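Local coordinates for neutral ceramidase (Pseudomonas aeruginosa, PDB 2ZWS), which cleaves the N-acyl linkage of ceramides to give sphingosine and free fatty acid, and also catalyses the reverse synthesis, at residues A[307-311]-A[312-316]. Sequence-based numbering, arbitrary orientation. Where two conformers were deposited one is given.
Sequences LPIRP and EFTDG
Ile-309 meets the turn through one methyl: CG2 lies 3.7 Å from Thr-314 CG2 and 4.1 Å from Phe-313 CB, while Trp-470 and Leu-321 also pack against this isoleucine. At Arg-310 the chain bends at chi3 (-59°), which brings the guanidinium back beside the Phe-313 ring; the planes stand 77° apart, and CE1 of the ring edge sits over a guanidinium face, 3.4 Å from NH2. In one of the two deposited conformers of Glu-312, Arg-310 NE makes a salt bridge to OE2 (2.8 Å), within the guanidinium plane but 49° above that of the carboxylate. There a water bridges NH2 to Glu-312 OE1; NH2 also pairs with Asp-481 on helix 471-488.

Two overlapping beta turns begin the loop of this surface hairpin, linking strand 308-309 to its antiparallel partner 319-320. Bonds from Phe-313 N to Arg-310 O (3.0 Å) and from Thr-314 N to Pro-311 O (3.2 Å) close them; negative phi and modestly negative psi at Pro-311, Glu-312 and Phe-313 make both type I. An ST turn follows: Thr-314 OG1 accepts from Gly-316 N at 3.2 Å and donates to Gln-317 O. Gly-316, whose positive phi suits glycine, places its O 3.4 Å from Pro-311 CB.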
loop_
_atom_site.group_PDB
_atom_site.type_symbol
_atom_site.label_atom_id
_atom_site.label_comp_id
_atom_site.label_asym_id
_atom_site.label_seq_id
_atom_site.Cartn_x
_atom_site.Cartn_y
_atom_site.Cartn_z
ATOM N N LEU A 307 4.833 -7.850 27.321
ATOM C CA LEU A 307 6.216 -7.841 26.894
ATOM C C LEU A 307 7.094 -6.990 27.810
ATOM O O LEU A 307 6.868 -5.790 27.931
ATOM C CB LEU A 307 6.327 -7.320 25.454
ATOM C CG LEU A 307 7.723 -7.310 24.830
ATOM C CD1 LEU A 307 8.262 -8.721 24.647
ATOM C CD2 LEU A 307 7.659 -6.584 23.478
ATOM N N PRO A 308 8.111 -7.606 28.437
ATOM C CA PRO A 308 9.017 -6.834 29.286
ATOM C C PRO A 308 9.935 -5.939 28.464
ATOM O O PRO A 308 10.456 -6.358 27.424
ATOM C CB PRO A 308 9.855 -7.919 29.984
ATOM C CG PRO A 308 9.091 -9.189 29.801
ATOM C CD PRO A 308 8.481 -9.032 28.433
ATOM N N ILE A 309 10.123 -4.713 28.928
ATOM C CA ILE A 309 11.035 -3.778 28.291
ATOM C C ILE A 309 12.162 -3.413 29.246
ATOM O O ILE A 309 11.917 -2.974 30.385
ATOM C CB ILE A 309 10.327 -2.484 27.831
ATOM C CG1 ILE A 309 9.012 -2.831 27.124
ATOM C CG2 ILE A 309 11.262 -1.685 26.918
ATOM C CD1 ILE A 309 8.043 -1.717 27.004
ATOM N N ARG A 310 13.391 -3.574 28.773
ATOM C CA ARG A 310 14.568 -3.323 29.614
ATOM C C ARG A 310 14.752 -1.820 29.867
ATOM O O ARG A 310 14.427 -0.995 29.007
ATOM C CB ARG A 310 15.821 -3.943 28.986
ATOM C CG ARG A 310 15.697 -5.456 28.764
ATOM C CD ARG A 310 17.035 -6.104 28.490
ATOM N NE ARG A 310 17.707 -5.557 27.307
ATOM C CZ ARG A 310 17.485 -5.957 26.054
ATOM N NH1 ARG A 310 16.589 -6.905 25.794
ATOM N NH2 ARG A 310 18.162 -5.400 25.070
ATOM N N PRO A 311 15.257 -1.454 31.069
ATOM C CA PRO A 311 15.421 -0.033 31.407
ATOM C C PRO A 311 16.226 0.824 30.427
ATOM O O PRO A 311 15.968 2.025 30.340
ATOM C CB PRO A 311 16.108 -0.058 32.790
ATOM C CG PRO A 311 16.520 -1.454 33.044
ATOM C CD PRO A 311 15.638 -2.333 32.191
ATOM N N GLU A 312 17.178 0.226 29.706
ATOM C CA GLU A 312 17.958 0.969 28.711
ATOM C C GLU A 312 17.094 1.662 27.646
ATOM O O GLU A 312 17.541 2.623 27.016
ATOM C CB GLU A 312 19.018 0.071 28.056
ATOM C CG GLU A 312 18.514 -1.292 27.610
ATOM C CD GLU A 312 19.605 -2.350 27.514
ATOM O OE1 GLU A 312 20.639 -2.089 26.865
ATOM O OE2 GLU A 312 19.424 -3.453 28.077
ATOM N N PHE A 313 15.859 1.195 27.466
ATOM C CA PHE A 313 14.965 1.740 26.428
ATOM C C PHE A 313 13.838 2.629 26.954
ATOM O O PHE A 313 13.144 3.287 26.178
ATOM C CB PHE A 313 14.389 0.589 25.591
ATOM C CG PHE A 313 15.442 -0.261 24.959
ATOM C CD1 PHE A 313 15.789 -1.497 25.512
ATOM C CD2 PHE A 313 16.106 0.175 23.816
ATOM C CE1 PHE A 313 16.795 -2.283 24.938
ATOM C CE2 PHE A 313 17.111 -0.605 23.229
ATOM C CZ PHE A 313 17.458 -1.839 23.789
ATOM N N THR A 314 13.665 2.658 28.271
ATOM C CA THR A 314 12.561 3.398 28.871
ATOM C C THR A 314 13.053 4.675 29.562
ATOM O O THR A 314 13.967 5.341 29.071
ATOM C CB THR A 314 11.822 2.512 29.870
ATOM O OG1 THR A 314 12.709 2.213 30.954
ATOM C CG2 THR A 314 11.398 1.202 29.215
ATOM N N ASP A 315 12.438 5.004 30.692
ATOM C CA ASP A 315 12.861 6.143 31.517
ATOM C C ASP A 315 14.012 5.755 32.446
ATOM O O ASP A 315 14.640 6.617 33.073
ATOM C CB ASP A 315 11.670 6.717 32.312
ATOM C CG ASP A 315 10.902 5.654 33.111
ATOM O OD1 ASP A 315 9.999 6.058 33.880
ATOM O OD2 ASP A 315 11.175 4.435 32.985
ATOM N N GLY A 316 14.291 4.456 32.522
ATOM C CA GLY A 316 15.347 3.932 33.385
ATOM C C GLY A 316 14.821 2.901 34.361
ATOM O O GLY A 316 15.581 2.347 35.167
HETATM O O HOH W 1 20.709 -4.120 25.107
#